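PDB 3ERM: uncharacterized conserved protein from Pseudomonas syringae pv. tomato, which is of unknown function but belongs to the YebG family and forms an all-helical, two-chain assembly. Local coordinates for residues A28-Q31 and M32-L35; L39-V42 and L43-N46; E52-A55 and E56-S59; A67-A70 and A71-N75. One frame throughout, in Å; residues are numbered along the deposited sequence.

From the N terminus the chain runs through helix 22-46, which carries contact 1 and then contact 2, turns into helix 52-63 with contact 3, and passes to helix 66-74 with contact 4. Each contact joins two successive turns of one helix, so none closes a long loop; all four stand in series, neither nested nor crossed. Contacts 2 and 3 tie helix 22-46 to helix 52-63: their centres are about 9 Å apart, and they touch through Thr40 and Ser59 and through Ile44 and Ala55. Contacts 3 and 4 lie on opposite sides of the chain's centre, about 20 Å apart between centres. All four also touch the second subunit.

Contact 1: residues A28-Q31 and M32-L35; sequences AHDQ and MLEL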
ATOM      1  N   ALA A  28     -16.594   9.720  -0.572  1.00 50.55           N
ATOM      2  CA  ALA A  28     -15.422   9.056   0.021  1.00 50.01           C
ATOM      3  C   ALA A  28     -15.416   7.534  -0.157  1.00 50.23           C
ATOM      4  O   ALA A  28     -14.398   6.963  -0.548  1.00 51.44           O
ATOM      5  CB  ALA A  28     -15.243   9.432   1.473  1.00 49.18           C
ATOM      6  N   HIS A  29     -16.537   6.870   0.106  1.00 50.07           N
ATOM      7  CA  HIS A  29     -16.575   5.421  -0.067  1.00 49.99           C
ATOM      8  C   HIS A  29     -16.315   5.012  -1.519  1.00 49.93           C
ATOM      9  O   HIS A  29     -15.715   3.961  -1.774  1.00 47.39           O
ATOM     10  CB  HIS A  29     -17.908   4.837   0.394  1.00 50.12           C
ATOM     11  CG  HIS A  29     -18.009   3.353   0.178  1.00 50.24           C
ATOM     12  ND1 HIS A  29     -18.645   2.799  -0.918  1.00 49.91           N
ATOM     13  CD2 HIS A  29     -17.531   2.313   0.903  1.00 49.61           C
ATOM     14  CE1 HIS A  29     -18.571   1.481  -0.848  1.00 49.79           C
ATOM     15  NE2 HIS A  29     -17.907   1.161   0.251  1.00 50.07           N
ATOM     16  N   ASP A  30     -16.800   5.839  -2.453  1.00 50.33           N
ATOM     17  CA  ASP A  30     -16.592   5.605  -3.877  1.00 51.94           C
ATOM     18  C   ASP A  30     -15.116   5.708  -4.258  1.00 53.22           C
ATOM     19  O   ASP A  30     -14.585   4.881  -5.038  1.00 54.14           O
ATOM     20  CB  ASP A  30     -17.413   6.580  -4.719  1.00 52.04           C
ATOM     21  CG  ASP A  30     -18.909   6.251  -4.713  1.00 52.97           C
ATOM     22  OD1 ASP A  30     -19.708   7.068  -5.230  1.00 52.82           O
ATOM     23  OD2 ASP A  30     -19.296   5.181  -4.189  1.00 53.28           O
ATOM     24  N   GLN A  31     -14.469   6.731  -3.703  1.00 53.47           N
ATOM     25  CA  GLN A  31     -13.051   6.973  -3.911  1.00 53.51           C
ATOM     26  C   GLN A  31     -12.213   5.859  -3.296  1.00 53.10           C
ATOM     27  O   GLN A  31     -11.163   5.527  -3.822  1.00 53.10           O
ATOM     28  CB  GLN A  31     -12.657   8.338  -3.347  1.00 54.12           C
ATOM     29  CG  GLN A  31     -13.235   9.528  -4.115  1.00 55.09           C
ATOM     30  CD  GLN A  31     -13.233  10.814  -3.274  1.00 57.45           C
ATOM     31  OE1 GLN A  31     -13.811  11.855  -3.666  1.00 58.37           O
ATOM     32  NE2 GLN A  31     -12.597  10.746  -2.097  1.00 57.61           N
HETATM   33  N   MSE A  32     -12.699   5.284  -2.196  1.00 53.36           N
HETATM   34  CA  MSE A  32     -12.113   4.097  -1.558  1.00 53.37           C
HETATM   35  C   MSE A  32     -12.058   2.922  -2.570  1.00 52.07           C
HETATM   36  O   MSE A  32     -11.013   2.270  -2.751  1.00 51.27           O
HETATM   37  CB  MSE A  32     -12.950   3.757  -0.316  1.00 56.75           C
HETATM   38  CG  MSE A  32     -12.485   2.599   0.526  1.00 61.79           C
HETATM   39 SE   MSE A  32     -12.703   0.861  -0.394  0.70 68.42          SE
HETATM   40  CE  MSE A  32     -11.690  -0.242   0.819  1.00 67.58           C
ATOM     41  N   LEU A  33     -13.187   2.686  -3.236  1.00 50.24           N
ATOM     42  CA  LEU A  33     -13.346   1.625  -4.206  1.00 48.84           C
ATOM     43  C   LEU A  33     -12.497   1.887  -5.421  1.00 48.28           C
ATOM     44  O   LEU A  33     -11.739   1.012  -5.830  1.00 49.16           O
ATOM     45  CB  LEU A  33     -14.804   1.513  -4.632  1.00 48.79           C
ATOM     46  CG  LEU A  33     -15.762   1.160  -3.506  1.00 49.19           C
ATOM     47  CD1 LEU A  33     -17.194   1.557  -3.874  1.00 49.39           C
ATOM     48  CD2 LEU A  33     -15.642  -0.328  -3.167  1.00 48.70           C
ATOM     49  N   GLU A  34     -12.616   3.081  -5.999  1.00 47.36           N
ATOM     50  CA  GLU A  34     -11.808   3.421  -7.163  1.00 46.75           C
ATOM     51  C   GLU A  34     -10.304   3.211  -6.890  1.00 44.44           C
ATOM     52  O   GLU A  34      -9.593   2.746  -7.758  1.00 43.56           O
ATOM     53  CB  GLU A  34     -12.107   4.838  -7.653  1.00 49.34           C
ATOM     54  CG  GLU A  34     -11.306   5.236  -8.890  1.00 53.32           C
ATOM     55  CD  GLU A  34     -11.212   6.772  -9.148  1.00 57.07           C
ATOM     56  OE1 GLU A  34     -11.639   7.610  -8.272  1.00 57.93           O
ATOM     57  OE2 GLU A  34     -10.684   7.133 -10.253  1.00 57.60           O
ATOM     58  N   LEU A  35      -9.846   3.529  -5.678  1.00 42.79           N
ATOM     59  CA  LEU A  35      -8.462   3.295  -5.251  1.00 41.74           C
ATOM     60  C   LEU A  35      -8.120   1.832  -5.078  1.00 43.35           C
ATOM     61  O   LEU A  35      -7.009   1.400  -5.412  1.00 45.34           O
ATOM     62  CB  LEU A  35      -8.162   3.972  -3.915  1.00 38.36           C
ATOM     63  CG  LEU A  35      -6.737   3.773  -3.354  1.00 37.54           C
ATOM     64  CD1 LEU A  35      -5.618   4.365  -4.243  1.00 34.24           C
ATOM     65  CD2 LEU A  35      -6.634   4.345  -1.932  1.00 37.31           C
TER
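Met32, Leu33, Glu34 and Leu35 each give their backbone N-H to the carbonyl four residues earlier, on Ala28, His29, Asp30 and Gln31, which is the regular alpha-helical pattern. The bond from Glu34 N to Asp30 O, at 2.8 Å, is nearly straight at 174°. Among the side chains, His29 and Leu33 form the main pair, one turn apart on an exposed flank of helix 22-46. The His29 ring is carried there by a CG anti to the backbone N (chi1 178°), and Leu33 brings its branch against it. Leu33 CG lies 4.3 Å from the ring centroid and 29° off the ring normal, an off-centre CH-pi contact. CD1 of Leu33 approaches obliquely and comes within 3.3 Å of His29 CE1. Met32, a selenomethionine, rests its CB on His29 O at 3.1 Å, while its chain, bent at chi2, leads away to Ile60 and Ala63 of helix 52-63. Leu35 also reaches Ala63, and it meets Ala77 of the second subunit. Met32 and Leu35 thus pack on helix 52-63, in contrast to the exposed His29-Leu33 pair, where the imidazole is packed by leucine hydrocarbon in a contact of dispersion and CH-pi character.

Contact 2: residues L39-V42 and L43-N46; sequences LTDV and LIKN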
ATOM      1  N   LEU A  39      -5.254  -0.035  -7.281  1.00 44.69           N
ATOM      2  CA  LEU A  39      -4.221  -0.777  -6.540  1.00 45.50           C
ATOM      3  C   LEU A  39      -4.135  -2.267  -6.884  1.00 45.17           C
ATOM      4  O   LEU A  39      -3.035  -2.822  -7.001  1.00 46.60           O
ATOM      5  CB  LEU A  39      -4.491  -0.682  -5.054  1.00 45.78           C
ATOM      6  CG  LEU A  39      -3.630   0.046  -4.017  1.00 47.36           C
ATOM      7  CD1 LEU A  39      -2.570   0.989  -4.569  1.00 47.48           C
ATOM      8  CD2 LEU A  39      -4.601   0.748  -3.036  1.00 46.96           C
ATOM      9  N   THR A  40      -5.294  -2.909  -7.005  1.00 44.39           N
ATOM     10  CA  THR A  40      -5.389  -4.289  -7.403  1.00 44.86           C
ATOM     11  C   THR A  40      -4.735  -4.440  -8.730  1.00 46.04           C
ATOM     12  O   THR A  40      -3.945  -5.357  -8.915  1.00 47.48           O
ATOM     13  CB  THR A  40      -6.835  -4.698  -7.564  1.00 44.67           C
ATOM     14  OG1 THR A  40      -7.454  -4.602  -6.280  1.00 45.14           O
ATOM     15  CG2 THR A  40      -6.957  -6.168  -8.119  1.00 43.92           C
ATOM     16  N   ASP A  41      -5.056  -3.539  -9.643  1.00 46.53           N
ATOM     17  CA  ASP A  41      -4.491  -3.649 -10.927  1.00 49.43           C
ATOM     18  C   ASP A  41      -2.983  -3.455 -10.977  1.00 49.80           C
ATOM     19  O   ASP A  41      -2.302  -4.176 -11.753  1.00 51.39           O
ATOM     20  CB  ASP A  41      -5.118  -2.731 -11.934  1.00 52.76           C
ATOM     21  CG  ASP A  41      -4.461  -2.917 -13.307  1.00 57.07           C
ATOM     22  OD1 ASP A  41      -4.486  -4.089 -13.817  1.00 56.96           O
ATOM     23  OD2 ASP A  41      -3.848  -1.930 -13.829  1.00 58.55           O
ATOM     24  N   VAL A  42      -2.440  -2.498 -10.213  1.00 48.28           N
ATOM     25  CA  VAL A  42      -0.980  -2.290 -10.284  1.00 46.38           C
ATOM     26  C   VAL A  42      -0.264  -3.455  -9.613  1.00 46.80           C
ATOM     27  O   VAL A  42       0.809  -3.840 -10.041  1.00 48.20           O
ATOM     28  CB  VAL A  42      -0.433  -0.904  -9.765  1.00 45.43           C
ATOM     29  CG1 VAL A  42      -1.364   0.259 -10.098  1.00 44.06           C
ATOM     30  CG2 VAL A  42      -0.101  -0.948  -8.319  1.00 45.30           C
ATOM     31  N   LEU A  43      -0.888  -4.044  -8.595  1.00 46.29           N
ATOM     32  CA  LEU A  43      -0.279  -5.145  -7.881  1.00 45.51           C
ATOM     33  C   LEU A  43      -0.231  -6.419  -8.692  1.00 45.98           C
ATOM     34  O   LEU A  43       0.829  -7.070  -8.762  1.00 45.94           O
ATOM     35  CB  LEU A  43      -0.957  -5.389  -6.543  1.00 44.75           C
ATOM     36  CG  LEU A  43      -0.720  -4.322  -5.458  1.00 44.87           C
ATOM     37  CD1 LEU A  43      -1.493  -4.753  -4.188  1.00 43.69           C
ATOM     38  CD2 LEU A  43       0.770  -4.139  -5.145  1.00 44.02           C
ATOM     39  N   ILE A  44      -1.340  -6.804  -9.314  1.00 46.39           N
ATOM     40  CA  ILE A  44      -1.240  -8.009 -10.168  1.00 47.41           C
ATOM     41  C   ILE A  44      -0.293  -7.806 -11.372  1.00 47.99           C
ATOM     42  O   ILE A  44       0.307  -8.782 -11.850  1.00 48.76           O
ATOM     43  CB  ILE A  44      -2.599  -8.617 -10.649  1.00 46.23           C
ATOM     44  CG1 ILE A  44      -3.347  -7.680 -11.602  1.00 45.26           C
ATOM     45  CG2 ILE A  44      -3.426  -9.029  -9.461  1.00 46.12           C
ATOM     46  CD1 ILE A  44      -4.408  -8.429 -12.468  1.00 43.62           C
ATOM     47  N   LYS A  45      -0.134  -6.559 -11.844  1.00 47.33           N
ATOM     48  CA  LYS A  45       0.796  -6.318 -12.952  1.00 46.18           C
ATOM     49  C   LYS A  45       2.248  -6.283 -12.486  1.00 45.23           C
ATOM     50  O   LYS A  45       3.135  -6.311 -13.317  1.00 45.14           O
ATOM     51  CB  LYS A  45       0.476  -5.040 -13.730  1.00 46.54           C
ATOM     52  CG  LYS A  45      -0.634  -5.161 -14.738  1.00 48.91           C
ATOM     53  CD  LYS A  45      -1.277  -3.800 -14.943  1.00 50.97           C
ATOM     54  CE  LYS A  45      -2.120  -3.698 -16.214  1.00 52.32           C
ATOM     55  NZ  LYS A  45      -2.784  -2.333 -16.292  1.00 54.10           N
ATOM     56  N   ASN A  46       2.511  -6.216 -11.182  1.00 43.42           N
ATOM     57  CA  ASN A  46       3.893  -5.922 -10.755  1.00 43.37           C
ATOM     58  C   ASN A  46       4.453  -6.878  -9.755  1.00 42.51           C
ATOM     59  O   ASN A  46       5.636  -6.809  -9.441  1.00 42.12           O
ATOM     60  CB  ASN A  46       4.043  -4.478 -10.229  1.00 42.86           C
ATOM     61  CG  ASN A  46       3.979  -3.458 -11.347  1.00 43.03           C
ATOM     62  OD1 ASN A  46       4.919  -3.311 -12.152  1.00 41.38           O
ATOM     63  ND2 ASN A  46       2.849  -2.781 -11.440  1.00 42.43           N
TER
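Asp41 and Lys45 make an i to i+4 salt bridge along the last turns of helix 22-46, a local contact within one helix whose other faces pack on helix 52-63 and on the second subunit. The evidence is direct: Lys45 NZ gives a hydrogen bond of 2.7 Å to Asp41 OD2, arriving on that oxygen's syn lone pair, the side of OD1. The lysine chain is extended beyond CG and passes close to the carboxylate before its end, with CE 3.4 Å from Asp41 OD1. Asp41 meets it because its CG stands anti to the backbone N (chi1 -180°), which turns the carboxylate toward the next turn.

Beneath this pair the backbone repeats the helical bond, with Ile44 N to Thr40 O almost straight at 177°. Asn46 adds a bond from its side chain: ND2 donates to Val42 O over 2.7 Å, with the oxygen only 15° out of the amide plane. The backbone N of Asn46, meanwhile, bonds Leu43 O at 3.1 Å.

On the side toward helix 52-63, Ile44 packs on Ala55 and Glu52, while Leu43 meets Met62 of the second subunit. Thr40 OG1 is bonded to Ala36 O. Asp41 and Lys45 would thus largely offset each other's charge across one turn, and the amide of Asn46 gives Val42 O a side-chain donor.

Contact 3: residues E52-A55 and E56-S59; sequences EKHA and EDAS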
ATOM      1  N   GLU A  52      -5.022 -12.882  -7.862  1.00 45.93           N
ATOM      2  CA  GLU A  52      -5.989 -11.835  -8.008  1.00 47.40           C
ATOM      3  C   GLU A  52      -6.723 -11.605  -6.688  1.00 46.33           C
ATOM      4  O   GLU A  52      -6.818 -10.480  -6.240  1.00 47.39           O
ATOM      5  CB  GLU A  52      -6.948 -12.223  -9.132  1.00 50.29           C
ATOM      6  CG  GLU A  52      -7.534 -11.029  -9.878  1.00 54.68           C
ATOM      7  CD  GLU A  52      -7.831 -11.404 -11.319  1.00 57.15           C
ATOM      8  OE1 GLU A  52      -8.973 -11.873 -11.570  1.00 56.75           O
ATOM      9  OE2 GLU A  52      -6.897 -11.286 -12.180  1.00 58.94           O
ATOM     10  N   LYS A  53      -7.229 -12.670  -6.076  1.00 45.14           N
ATOM     11  CA  LYS A  53      -7.881 -12.615  -4.792  1.00 44.66           C
ATOM     12  C   LYS A  53      -7.013 -11.932  -3.745  1.00 45.67           C
ATOM     13  O   LYS A  53      -7.491 -11.042  -3.060  1.00 45.44           O
ATOM     14  CB  LYS A  53      -8.254 -14.008  -4.301  1.00 45.17           C
ATOM     15  CG  LYS A  53      -8.671 -14.049  -2.838  1.00 47.49           C
ATOM     16  CD  LYS A  53      -8.469 -15.446  -2.240  1.00 49.65           C
ATOM     17  CE  LYS A  53      -9.646 -16.363  -2.564  1.00 49.93           C
ATOM     18  NZ  LYS A  53      -9.185 -17.703  -3.037  1.00 50.82           N
ATOM     19  N   HIS A  54      -5.752 -12.341  -3.594  1.00 45.42           N
ATOM     20  CA  HIS A  54      -4.912 -11.706  -2.584  1.00 44.95           C
ATOM     21  C   HIS A  54      -4.643 -10.220  -2.876  1.00 45.22           C
ATOM     22  O   HIS A  54      -4.629  -9.418  -1.950  1.00 47.21           O
ATOM     23  CB  HIS A  54      -3.609 -12.476  -2.348  1.00 44.68           C
ATOM     24  CG  HIS A  54      -3.802 -13.788  -1.654  1.00 44.90           C
ATOM     25  ND1 HIS A  54      -2.974 -14.873  -1.868  1.00 44.16           N
ATOM     26  CD2 HIS A  54      -4.738 -14.198  -0.757  1.00 44.14           C
ATOM     27  CE1 HIS A  54      -3.386 -15.885  -1.125  1.00 43.65           C
ATOM     28  NE2 HIS A  54      -4.456 -15.503  -0.445  1.00 43.70           N
ATOM     29  N   ALA A  55      -4.456  -9.856  -4.143  1.00 43.66           N
ATOM     30  CA  ALA A  55      -4.223  -8.449  -4.530  1.00 43.85           C
ATOM     31  C   ALA A  55      -5.465  -7.631  -4.236  1.00 45.29           C
ATOM     32  O   ALA A  55      -5.388  -6.469  -3.779  1.00 43.02           O
ATOM     33  CB  ALA A  55      -3.890  -8.342  -6.006  1.00 41.65           C
ATOM     34  N   GLU A  56      -6.612  -8.257  -4.495  1.00 45.70           N
ATOM     35  CA  GLU A  56      -7.894  -7.625  -4.261  1.00 48.27           C
ATOM     36  C   GLU A  56      -8.015  -7.276  -2.761  1.00 48.61           C
ATOM     37  O   GLU A  56      -8.258  -6.106  -2.396  1.00 48.36           O
ATOM     38  CB  GLU A  56      -8.968  -8.586  -4.708  1.00 49.68           C
ATOM     39  CG  GLU A  56     -10.305  -8.009  -4.997  1.00 53.43           C
ATOM     40  CD  GLU A  56     -11.310  -9.129  -5.347  1.00 56.19           C
ATOM     41  OE1 GLU A  56     -12.406  -9.210  -4.714  1.00 55.80           O
ATOM     42  OE2 GLU A  56     -10.967  -9.954  -6.240  1.00 57.31           O
ATOM     43  N   ASP A  57      -7.737  -8.279  -1.924  1.00 48.03           N
ATOM     44  CA  ASP A  57      -7.953  -8.256  -0.474  1.00 49.03           C
ATOM     45  C   ASP A  57      -7.097  -7.197   0.184  1.00 49.20           C
ATOM     46  O   ASP A  57      -7.549  -6.470   1.076  1.00 47.98           O
ATOM     47  CB  ASP A  57      -7.589  -9.613   0.164  1.00 49.80           C
ATOM     48  CG  ASP A  57      -8.667 -10.666  -0.002  1.00 50.90           C
ATOM     49  OD1 ASP A  57      -9.829 -10.321  -0.254  1.00 51.50           O
ATOM     50  OD2 ASP A  57      -8.359 -11.868   0.133  1.00 53.48           O
ATOM     51  N   ALA A  58      -5.852  -7.151  -0.259  1.00 48.93           N
ATOM     52  CA  ALA A  58      -4.861  -6.279   0.323  1.00 49.49           C
ATOM     53  C   ALA A  58      -5.134  -4.849  -0.121  1.00 49.18           C
ATOM     54  O   ALA A  58      -4.908  -3.915   0.634  1.00 48.42           O
ATOM     55  CB  ALA A  58      -3.476  -6.724  -0.107  1.00 48.05           C
ATOM     56  N   SER A  59      -5.629  -4.705  -1.349  1.00 49.83           N
ATOM     57  CA  SER A  59      -5.972  -3.403  -1.928  1.00 50.26           C
ATOM     58  C   SER A  59      -7.132  -2.762  -1.198  1.00 50.06           C
ATOM     59  O   SER A  59      -7.081  -1.562  -0.932  1.00 51.29           O
ATOM     60  CB  SER A  59      -6.338  -3.546  -3.405  1.00 50.20           C
ATOM     61  OG  SER A  59      -5.155  -3.762  -4.129  1.00 51.78           O
TER
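Ser59 sets its hydroxyl beside the carbonyl of Ala55, one turn back in the alpha-helix 52-63, and OG donates to Ala55 O at 2.7 Å. The backbone N of Ser59 bonds the same oxygen at 3.0 Å, and the two donors come from opposite faces of the carbonyl plane. The carbonyl oxygen of this buried alanine is therefore gripped twice. The hydroxyl reaches it because OG stands anti to the carbonyl carbon, beside the backbone N (chi1 -74°). OG also lies near Thr40 OG1 of helix 22-46, a weak hydrogen bond that places this turn at the seam between the two helices, where Ala55 packs on Ile44.

Toward the other flank Lys53 and Asp57 run alongside each other in the same direction. Their contact is nonetheless not a salt bridge: the lysine bends at its outer torsions, leaving NZ 6.7 Å from Asp57 OD2. What meets the carboxylate is the lysine's aliphatic part, with CG 3.7 Å from OD2. Any attraction between the charges at that separation is probably weak and screened by solvent. Nearby, His54 and Asp57 both belong to a surface that meets the second subunit, through its Gly49 and Val47 respectively. Asp57 OD2 approaches the rim of the imidazole, close to level with it, His54 CD2 being 4.4 Å away.

Contact 4: residues A67-A70 and A71-N75; sequences AVFA and AAFKN
Phe73 N donates to Phe69 O at 2.8 Å and 176°, the straightest of four i to i+4 bonds that run from Ala71, Ala72, Phe73 and Lys74 back to residues 67-70.

The aromatic pair carries the side-chain contact. Phe69 and Phe73 both set CG anti to the carbonyl carbon, which puts their rings along the same flank of the helix one turn apart. They meet only lightly, edge atom to edge atom, with Phe73 CE2 at 4.1 Å from Phe69 CD2 and close to the plane of the Phe69 ring. Phe73 touches the backbone more closely: Phe69 O lies in the plane of its ring, at the edge, 3.2 Å from CD2. The same carbonyl oxygen thus receives the Phe73 N-H and has the rim of that residue's ring beside it. Away from the rings, Asn75 is the first residue to leave helical backbone angles, although its N still reaches Ala71 O at 3.3 Å.

Within its own chain, Phe69 packs on Leu80 and Leu83, which follow helix 66-74. Across the dimer Phe73 meets Phe73 of the second subunit, ring planes at about 40°, and both aromatics rest on that subunit's Leu39 in helix 22-46, joining helix 66-74 to its partner copy and to the long helix.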
ATOM      1  N   ALA A  67      -5.602   6.863   4.823  1.00 40.73           N
ATOM      2  CA  ALA A  67      -4.944   7.951   5.533  1.00 42.62           C
ATOM      3  C   ALA A  67      -3.750   7.467   6.357  1.00 42.99           C
ATOM      4  O   ALA A  67      -2.753   8.171   6.489  1.00 43.58           O
ATOM      5  CB  ALA A  67      -5.942   8.775   6.401  1.00 41.77           C
ATOM      6  N   VAL A  68      -3.841   6.266   6.908  1.00 43.83           N
ATOM      7  CA  VAL A  68      -2.714   5.730   7.676  1.00 43.81           C
ATOM      8  C   VAL A  68      -1.596   5.287   6.744  1.00 45.17           C
ATOM      9  O   VAL A  68      -0.404   5.438   7.081  1.00 46.15           O
ATOM     10  CB  VAL A  68      -3.128   4.626   8.622  1.00 42.31           C
ATOM     11  CG1 VAL A  68      -1.911   3.993   9.232  1.00 42.17           C
ATOM     12  CG2 VAL A  68      -4.028   5.202   9.717  1.00 41.52           C
ATOM     13  N   PHE A  69      -1.969   4.766   5.571  1.00 45.20           N
ATOM     14  CA  PHE A  69      -0.965   4.393   4.566  1.00 44.50           C
ATOM     15  C   PHE A  69      -0.307   5.624   3.932  1.00 46.04           C
ATOM     16  O   PHE A  69       0.919   5.659   3.791  1.00 46.95           O
ATOM     17  CB  PHE A  69      -1.527   3.397   3.550  1.00 44.23           C
ATOM     18  CG  PHE A  69      -1.648   1.970   4.107  1.00 44.51           C
ATOM     19  CD1 PHE A  69      -2.788   1.563   4.788  1.00 44.71           C
ATOM     20  CD2 PHE A  69      -0.614   1.055   3.963  1.00 44.56           C
ATOM     21  CE1 PHE A  69      -2.886   0.274   5.318  1.00 45.53           C
ATOM     22  CE2 PHE A  69      -0.709  -0.259   4.484  1.00 44.60           C
ATOM     23  CZ  PHE A  69      -1.845  -0.646   5.153  1.00 44.86           C
ATOM     24  N   ALA A  70      -1.092   6.658   3.601  1.00 45.90           N
ATOM     25  CA  ALA A  70      -0.538   7.912   3.090  1.00 44.18           C
ATOM     26  C   ALA A  70       0.514   8.479   4.045  1.00 44.82           C
ATOM     27  O   ALA A  70       1.590   8.932   3.609  1.00 44.64           O
ATOM     28  CB  ALA A  70      -1.631   8.921   2.859  1.00 44.40           C
ATOM     29  N   ALA A  71       0.230   8.431   5.344  1.00 44.58           N
ATOM     30  CA  ALA A  71       1.194   8.930   6.343  1.00 45.23           C
ATOM     31  C   ALA A  71       2.426   8.016   6.376  1.00 46.08           C
ATOM     32  O   ALA A  71       3.558   8.487   6.407  1.00 45.45           O
ATOM     33  CB  ALA A  71       0.550   9.030   7.728  1.00 44.18           C
ATOM     34  N   ALA A  72       2.193   6.704   6.343  1.00 47.14           N
ATOM     35  CA  ALA A  72       3.297   5.737   6.319  1.00 48.66           C
ATOM     36  C   ALA A  72       4.272   6.010   5.165  1.00 49.17           C
ATOM     37  O   ALA A  72       5.465   6.158   5.393  1.00 47.41           O
ATOM     38  CB  ALA A  72       2.770   4.285   6.256  1.00 47.51           C
ATOM     39  N   PHE A  73       3.728   6.078   3.952  1.00 50.56           N
ATOM     40  CA  PHE A  73       4.485   6.297   2.729  1.00 52.93           C
ATOM     41  C   PHE A  73       5.063   7.702   2.613  1.00 55.27           C
ATOM     42  O   PHE A  73       6.180   7.844   2.131  1.00 56.46           O
ATOM     43  CB  PHE A  73       3.620   6.001   1.495  1.00 51.88           C
ATOM     44  CG  PHE A  73       3.488   4.542   1.181  1.00 52.38           C
ATOM     45  CD1 PHE A  73       4.263   3.963   0.203  1.00 52.19           C
ATOM     46  CD2 PHE A  73       2.577   3.741   1.856  1.00 53.71           C
ATOM     47  CE1 PHE A  73       4.139   2.626  -0.102  1.00 52.40           C
ATOM     48  CE2 PHE A  73       2.441   2.384   1.546  1.00 53.52           C
ATOM     49  CZ  PHE A  73       3.232   1.834   0.575  1.00 52.77           C
ATOM     50  N   LYS A  74       4.310   8.730   3.034  1.00 58.40           N
ATOM     51  CA  LYS A  74       4.817  10.120   2.992  1.00 60.31           C
ATOM     52  C   LYS A  74       6.091  10.323   3.806  1.00 62.19           C
ATOM     53  O   LYS A  74       6.936  11.092   3.376  1.00 62.93           O
ATOM     54  CB  LYS A  74       3.769  11.192   3.353  1.00 60.14           C
ATOM     55  CG  LYS A  74       4.091  12.582   2.722  1.00 60.75           C
ATOM     56  CD  LYS A  74       3.134  13.776   3.114  1.00 61.55           C
ATOM     57  CE  LYS A  74       3.848  15.173   3.023  1.00 61.67           C
ATOM     58  NZ  LYS A  74       2.946  16.383   2.983  1.00 62.11           N
ATOM     59  N   ASN A  75       6.255   9.639   4.947  1.00 64.26           N
ATOM     60  CA  ASN A  75       7.454   9.858   5.820  1.00 66.42           C
ATOM     61  C   ASN A  75       7.906   8.747   6.805  1.00 66.69           C
ATOM     62  O   ASN A  75       8.917   8.032   6.564  1.00 67.51           O
ATOM     63  CB  ASN A  75       7.323  11.188   6.588  1.00 67.56           C
ATOM     64  CG  ASN A  75       5.864  11.549   6.899  1.00 68.80           C
ATOM     65  OD1 ASN A  75       5.453  12.705   6.724  1.00 68.98           O
ATOM     66  ND2 ASN A  75       5.072  10.553   7.341  1.00 68.92           N
TER